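Local structure of mucus binding protein (Lactobacillus reuteri, 3I57) at residues Lys3-Tyr8 with Asp66-Val71; Gly24-Thr29 with Phe59-Thr64. The protein is a cell-wall-anchored surface protein that probably binds mucus; this type 2 repeat, with a beta-grasp fold, also binds immunoglobulin. All coordinates share one frame; numbering follows the deposited sequence.

Contact 1 of 2, residues Lys3-Tyr8 with Asp66-Val71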
loop_
_atom_site.group_PDB
_atom_site.type_symbol
_atom_site.label_atom_id
_atom_site.label_comp_id
_atom_site.label_asym_id
_atom_site.label_seq_id
_atom_site.Cartn_x
_atom_site.Cartn_y
_atom_site.Cartn_z
ATOM N N LYS A 3 -8.880 -40.833 -12.804
ATOM C CA LYS A 3 -8.074 -39.608 -12.825
ATOM C C LYS A 3 -8.516 -38.678 -11.738
ATOM O O LYS A 3 -9.704 -38.565 -11.441
ATOM C CB LYS A 3 -8.201 -38.874 -14.170
ATOM C CG LYS A 3 -7.610 -39.600 -15.355
ATOM C CD LYS A 3 -7.874 -38.795 -16.651
ATOM C CE LYS A 3 -6.727 -38.972 -17.649
ATOM N NZ LYS A 3 -5.383 -38.591 -17.078
ATOM N N VAL A 4 -7.542 -37.986 -11.166
ATOM C CA VAL A 4 -7.779 -37.064 -10.088
ATOM C C VAL A 4 -7.068 -35.759 -10.470
ATOM O O VAL A 4 -5.993 -35.795 -11.083
ATOM C CB VAL A 4 -7.167 -37.592 -8.762
ATOM C CG1 VAL A 4 -7.189 -36.487 -7.716
ATOM C CG2 VAL A 4 -7.936 -38.771 -8.269
ATOM N N HIS A 5 -7.656 -34.627 -10.115
ATOM C CA HIS A 5 -7.038 -33.339 -10.436
ATOM C C HIS A 5 -7.035 -32.506 -9.182
ATOM O O HIS A 5 -8.076 -32.262 -8.610
ATOM C CB HIS A 5 -7.874 -32.621 -11.519
ATOM C CG HIS A 5 -8.216 -33.497 -12.678
ATOM N ND1 HIS A 5 -7.294 -33.824 -13.655
ATOM C CD2 HIS A 5 -9.357 -34.141 -13.002
ATOM C CE1 HIS A 5 -7.863 -34.623 -14.540
ATOM N NE2 HIS A 5 -9.118 -34.831 -14.170
ATOM N N VAL A 6 -5.871 -32.035 -8.766
ATOM C CA VAL A 6 -5.825 -31.216 -7.561
ATOM C C VAL A 6 -5.519 -29.797 -7.976
ATOM O O VAL A 6 -4.504 -29.539 -8.608
ATOM C CB VAL A 6 -4.739 -31.704 -6.598
ATOM C CG1 VAL A 6 -4.744 -30.840 -5.343
ATOM C CG2 VAL A 6 -4.958 -33.171 -6.264
ATOM N N GLN A 7 -6.407 -28.873 -7.627
ATOM C CA GLN A 7 -6.335 -27.531 -8.209
ATOM C C GLN A 7 -5.958 -26.539 -7.128
ATOM O O GLN A 7 -6.659 -26.411 -6.140
ATOM C CB GLN A 7 -7.688 -27.156 -8.848
ATOM C CG GLN A 7 -8.034 -28.124 -10.009
ATOM C CD GLN A 7 -9.492 -28.061 -10.421
ATOM O OE1 GLN A 7 -9.837 -27.981 -11.623
ATOM N NE2 GLN A 7 -10.356 -28.099 -9.448
ATOM N N TYR A 8 -4.856 -25.844 -7.341
ATOM C CA TYR A 8 -4.378 -24.821 -6.403
ATOM C C TYR A 8 -4.933 -23.448 -6.820
ATOM O O TYR A 8 -4.708 -22.999 -7.948
ATOM C CB TYR A 8 -2.844 -24.839 -6.349
ATOM C CG TYR A 8 -2.336 -26.080 -5.689
ATOM C CD1 TYR A 8 -2.219 -27.259 -6.419
ATOM C CD2 TYR A 8 -2.067 -26.119 -4.325
ATOM C CE1 TYR A 8 -1.809 -28.423 -5.834
ATOM C CE2 TYR A 8 -1.639 -27.299 -3.711
ATOM C CZ TYR A 8 -1.524 -28.454 -4.485
ATOM O OH TYR A 8 -1.101 -29.634 -3.928
ATOM N N ASP A 66 -14.137 -37.643 -13.579
ATOM C CA ASP A 66 -12.906 -37.480 -12.800
ATOM C C ASP A 66 -13.194 -36.875 -11.425
ATOM O O ASP A 66 -14.272 -36.311 -11.180
ATOM C CB ASP A 66 -11.898 -36.579 -13.541
ATOM C CG ASP A 66 -11.399 -37.190 -14.843
ATOM O OD1 ASP A 66 -11.652 -38.381 -15.083
ATOM O OD2 ASP A 66 -10.740 -36.476 -15.624
ATOM N N GLN A 67 -12.208 -36.969 -10.534
ATOM C CA GLN A 67 -12.307 -36.397 -9.203
ATOM C C GLN A 67 -11.539 -35.085 -9.189
ATOM O O GLN A 67 -10.414 -35.048 -9.652
ATOM C CB GLN A 67 -11.716 -37.362 -8.174
ATOM C CG GLN A 67 -12.617 -38.591 -7.932
ATOM C CD GLN A 67 -11.881 -39.740 -7.268
ATOM O OE1 GLN A 67 -11.700 -39.769 -6.037
ATOM N NE2 GLN A 67 -11.460 -40.683 -8.068
ATOM N N PHE A 68 -12.157 -34.018 -8.690
ATOM C CA PHE A 68 -11.481 -32.728 -8.552
ATOM C C PHE A 68 -11.418 -32.303 -7.102
ATOM O O PHE A 68 -12.427 -32.401 -6.389
ATOM C CB PHE A 68 -12.239 -31.651 -9.360
ATOM C CG PHE A 68 -12.280 -31.932 -10.852
ATOM C CD1 PHE A 68 -11.413 -31.287 -11.712
ATOM C CD2 PHE A 68 -13.184 -32.846 -11.387
ATOM C CE1 PHE A 68 -11.448 -31.533 -13.115
ATOM C CE2 PHE A 68 -13.225 -33.113 -12.772
ATOM C CZ PHE A 68 -12.369 -32.468 -13.630
ATOM N N TYR A 69 -10.266 -31.793 -6.658
ATOM C CA TYR A 69 -10.167 -31.257 -5.306
ATOM C C TYR A 69 -9.414 -29.952 -5.348
ATOM O O TYR A 69 -8.324 -29.896 -5.932
ATOM C CB TYR A 69 -9.395 -32.222 -4.409
ATOM C CG TYR A 69 -10.012 -33.576 -4.411
ATOM C CD1 TYR A 69 -11.159 -33.837 -3.661
ATOM C CD2 TYR A 69 -9.501 -34.593 -5.220
ATOM C CE1 TYR A 69 -11.750 -35.076 -3.685
ATOM C CE2 TYR A 69 -10.083 -35.845 -5.227
ATOM C CZ TYR A 69 -11.205 -36.076 -4.467
ATOM O OH TYR A 69 -11.786 -37.328 -4.478
ATOM N N THR A 70 -9.973 -28.926 -4.721
ATOM C CA THR A 70 -9.315 -27.610 -4.683
ATOM C C THR A 70 -8.509 -27.377 -3.393
ATOM O O THR A 70 -8.814 -27.922 -2.314
ATOM C CB THR A 70 -10.332 -26.465 -4.880
ATOM O OG1 THR A 70 -11.339 -26.548 -3.869
ATOM C CG2 THR A 70 -11.011 -26.548 -6.267
ATOM N N VAL A 71 -7.422 -26.610 -3.527
ATOM C CA VAL A 71 -6.662 -26.155 -2.386
ATOM C C VAL A 71 -6.680 -24.645 -2.521
ATOM O O VAL A 71 -6.131 -24.087 -3.474
ATOM C CB VAL A 71 -5.176 -26.669 -2.397
ATOM C CG1 VAL A 71 -4.438 -26.160 -1.170
ATOM C CG2 VAL A 71 -5.132 -28.198 -2.373
HETATM O O HOH W 1 -11.830 -40.868 -13.898
#
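His5 NE2 donates to Asp66 OD2 over 2.7 Å, and the bond is nearly straight at 172°. The carboxylate oxygen lies in the plane of the imidazole, but the nitrogen reaches it from above the carboxylate plane. His5 ND1 is held from outside by Asp21, so the ring is gripped at both nitrogens and its rotation is fixed. The CG of His5 stands beside its backbone N (chi1 -48°), which sets the ring alongside Phe68. His5 CD2 sits 3.3 Å from Phe68 CE1, over one face of the phenyl near its rim, with the two planes 33° apart. Asp66 OD1 turns the other way and takes a bond from a water that also accepts from Lys3 N. Strands 2-10 and 67-80 run parallel here, next to each other in the beta-grasp sheet of the mucin-binding domain. Five backbone bonds join them, from Gln67 N to Lys3 O at the start to Val71 N to Gln7 O at 2.7 Å. On the sheet face away from His5 and Phe68, Val4 CG1 meets the edge of the Tyr69 ring, 3.9 Å from CE2. The Tyr69 hydroxyl bonds to Glu57. Farther along this face, Val6 CG1 touches Val71 CG2 at 4.0 Å. Val71 CG2 also makes an off-centre CH-pi contact with the Tyr8 ring, whose hydroxyl bonds to Tyr32.

Contact 2 of 2, residues Gly24-Thr29 with Phe59-Thr64. With CA (calcium ion), chain C.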
loop_
_atom_site.group_PDB
_atom_site.type_symbol
_atom_site.label_atom_id
_atom_site.label_comp_id
_atom_site.label_asym_id
_atom_site.label_seq_id
_atom_site.Cartn_x
_atom_site.Cartn_y
_atom_site.Cartn_z
ATOM N N GLY A 24 -4.827 -43.467 -11.246
ATOM C CA GLY A 24 -4.666 -44.642 -10.406
ATOM C C GLY A 24 -5.769 -45.657 -10.643
ATOM O O GLY A 24 -6.649 -45.471 -11.500
ATOM N N TYR A 25 -5.702 -46.734 -9.870
ATOM C CA TYR A 25 -6.642 -47.807 -9.935
ATOM C C TYR A 25 -7.800 -47.568 -8.987
ATOM O O TYR A 25 -7.654 -46.964 -7.909
ATOM C CB TYR A 25 -5.957 -49.110 -9.530
ATOM C CG TYR A 25 -4.795 -49.454 -10.397
ATOM C CD1 TYR A 25 -5.001 -49.900 -11.718
ATOM C CD2 TYR A 25 -3.487 -49.380 -9.906
ATOM C CE1 TYR A 25 -3.937 -50.234 -12.528
ATOM C CE2 TYR A 25 -2.406 -49.718 -10.708
ATOM C CZ TYR A 25 -2.646 -50.140 -12.024
ATOM O OH TYR A 25 -1.588 -50.498 -12.821
ATOM N N THR A 26 -8.955 -48.059 -9.389
ATOM C CA THR A 26 -10.124 -47.982 -8.540
ATOM C C THR A 26 -9.809 -48.619 -7.203
ATOM O O THR A 26 -9.256 -49.723 -7.149
ATOM C CB THR A 26 -11.306 -48.721 -9.221
ATOM O OG1 THR A 26 -11.649 -48.012 -10.418
ATOM C CG2 THR A 26 -12.516 -48.781 -8.312
ATOM N N ASP A 27 -10.177 -47.908 -6.131
ATOM C CA ASP A 27 -9.968 -48.311 -4.749
ATOM C C ASP A 27 -8.528 -48.160 -4.238
ATOM O O ASP A 27 -8.260 -48.389 -3.064
ATOM C CB ASP A 27 -10.577 -49.685 -4.425
ATOM C CG ASP A 27 -12.070 -49.656 -4.508
ATOM O OD1 ASP A 27 -12.648 -48.640 -4.082
ATOM O OD2 ASP A 27 -12.660 -50.614 -5.037
ATOM N N GLU A 28 -7.611 -47.757 -5.113
ATOM C CA GLU A 28 -6.270 -47.431 -4.657
ATOM C C GLU A 28 -6.341 -46.144 -3.842
ATOM O O GLU A 28 -7.049 -45.217 -4.219
ATOM C CB GLU A 28 -5.346 -47.257 -5.870
ATOM C CG GLU A 28 -3.925 -46.756 -5.556
ATOM C CD GLU A 28 -3.179 -46.292 -6.808
ATOM O OE1 GLU A 28 -3.535 -46.715 -7.939
ATOM O OE2 GLU A 28 -2.212 -45.514 -6.654
ATOM N N THR A 29 -5.611 -46.084 -2.725
ATOM C CA THR A 29 -5.490 -44.809 -2.001
ATOM C C THR A 29 -4.703 -43.787 -2.851
ATOM O O THR A 29 -3.626 -44.107 -3.369
ATOM C CB THR A 29 -4.848 -45.001 -0.619
ATOM O OG1 THR A 29 -5.717 -45.797 0.187
ATOM C CG2 THR A 29 -4.588 -43.604 0.096
ATOM N N PHE A 59 -9.161 -43.419 -5.256
ATOM C CA PHE A 59 -9.694 -43.303 -6.603
ATOM C C PHE A 59 -11.076 -43.991 -6.639
ATOM O O PHE A 59 -11.240 -45.082 -6.079
ATOM C CB PHE A 59 -8.764 -43.960 -7.650
ATOM C CG PHE A 59 -7.438 -43.246 -7.845
ATOM C CD1 PHE A 59 -7.331 -42.183 -8.744
ATOM C CD2 PHE A 59 -6.311 -43.637 -7.139
ATOM C CE1 PHE A 59 -6.117 -41.515 -8.919
ATOM C CE2 PHE A 59 -5.090 -42.991 -7.323
ATOM C CZ PHE A 59 -4.997 -41.925 -8.214
ATOM N N ASP A 60 -12.047 -43.345 -7.294
ATOM C CA ASP A 60 -13.431 -43.861 -7.381
ATOM C C ASP A 60 -13.603 -45.037 -8.337
ATOM O O ASP A 60 -12.647 -45.551 -8.881
ATOM C CB ASP A 60 -14.425 -42.764 -7.762
ATOM C CG ASP A 60 -14.186 -42.188 -9.146
ATOM O OD1 ASP A 60 -13.666 -42.868 -10.071
ATOM O OD2 ASP A 60 -14.550 -41.012 -9.319
ATOM N N ASN A 61 -14.847 -45.455 -8.528
ATOM C CA ASN A 61 -15.157 -46.528 -9.454
ATOM C C ASN A 61 -16.105 -45.981 -10.510
ATOM O O ASN A 61 -17.108 -46.620 -10.844
ATOM C CB ASN A 61 -15.823 -47.681 -8.693
ATOM C CG ASN A 61 -16.134 -48.884 -9.588
ATOM O OD1 ASN A 61 -15.442 -49.131 -10.567
ATOM N ND2 ASN A 61 -17.183 -49.644 -9.236
ATOM N N ASP A 62 -15.805 -44.775 -10.993
ATOM C CA ASP A 62 -16.665 -44.058 -11.932
ATOM C C ASP A 62 -15.826 -43.584 -13.114
ATOM O O ASP A 62 -15.111 -42.579 -13.018
ATOM C CB ASP A 62 -17.339 -42.878 -11.218
ATOM C CG ASP A 62 -18.248 -42.076 -12.135
ATOM O OD1 ASP A 62 -18.170 -42.268 -13.363
ATOM O OD2 ASP A 62 -19.025 -41.249 -11.612
ATOM N N ASP A 63 -15.890 -44.353 -14.204
ATOM C CA ASP A 63 -15.074 -44.132 -15.398
ATOM C C ASP A 63 -15.402 -42.826 -16.078
ATOM O O ASP A 63 -14.531 -42.206 -16.677
ATOM C CB ASP A 63 -15.317 -45.235 -16.429
ATOM C CG ASP A 63 -14.699 -46.534 -16.048
ATOM O OD1 ASP A 63 -14.071 -46.588 -14.977
ATOM O OD2 ASP A 63 -14.868 -47.516 -16.817
ATOM N N THR A 64 -16.669 -42.429 -16.002
ATOM C CA THR A 64 -17.178 -41.306 -16.781
ATOM C C THR A 64 -16.745 -39.955 -16.200
ATOM O O THR A 64 -16.560 -38.980 -16.933
ATOM C CB THR A 64 -18.709 -41.380 -16.894
ATOM O OG1 THR A 64 -19.253 -40.074 -17.127
ATOM C CG2 THR A 64 -19.296 -41.937 -15.606
HETATM CA CA CA C . -13.362 -41.556 -12.046
HETATM O O HOH W 2 -13.646 -46.312 -5.170
HETATM O O HOH W 1 -11.830 -40.868 -13.898
HETATM O O HOH W 3 -11.659 -40.480 -10.790
#
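Phe59 packs its ring on the backbone of Gly24. The glycine CA stands over the centre of one face, a CH-pi contact of 3.5 Å to the ring centroid. Gly24 has no side chain, so the ring lies directly on the backbone. Residues Tyr25 to Glu28 form a type II beta turn, closed by Glu28 N to Tyr25 O. The loop with the calcium site docks against this turn. Phe59 bonds to it through both backbone polar atoms: its N donates to Glu28 O at 3.0 Å, and its O accepts from Asp27 N. A water bridges the same Phe59 O to Asp27 OD1, so that oxygen takes two donors. Glu28 lies alongside the ring, its CD 3.8 Å from Phe59 CE2. The Glu28 CG is anti to the backbone N (chi1 174°), and the extended chain brings OE1 back to accept from Tyr25 N at 2.9 Å. Glu28 OE1 thus links the last residue of the turn to the backbone N of the first. Farther along, Thr26 OG1 donates to Asp60 O in the carbonyl plane, while Thr26 CG2 rests 3.5 Å from Asn61 CB. OG1 also bonds to Gln2. The side chain of Asp60 points the other way, to the calcium ion. Asp60 OD1 binds the metal at 2.4 Å and Asp62 O at 2.2 Å, and two waters also bind. Gln2 OE1 and Asn65 O complete the site, so the ion ties the start of strand 2-10 to this loop. Asp60 OD1 has a second task: it accepts from Asp62 N in an Asx turn. Asp62 N lies 3.0 Å from Asp60 OD1, well above the carboxylate plane.

Overall arrangement
Contact 1 closes a long loop of the chain, and contact 2 lies inside it, with centres about 13 Å apart. Both belong to the mucin-binding domain at the far N-terminal end of this elongated repeat. They touch directly: Val4 CG2 of contact 1 lies 3.4 Å from Phe59 CE1 of contact 2, so the two hydrophobic packings join. The calcium ion is shared ground. Its ligand Gln2 comes just before 3-8 and Asn65 just before 66-71, while Asp60 and Asp62 come from 59-64. The water bridging Lys3 N and Asp66 OD1 is itself a calcium ligand, 2.5 Å from the ion, and links the strand pair to the metal.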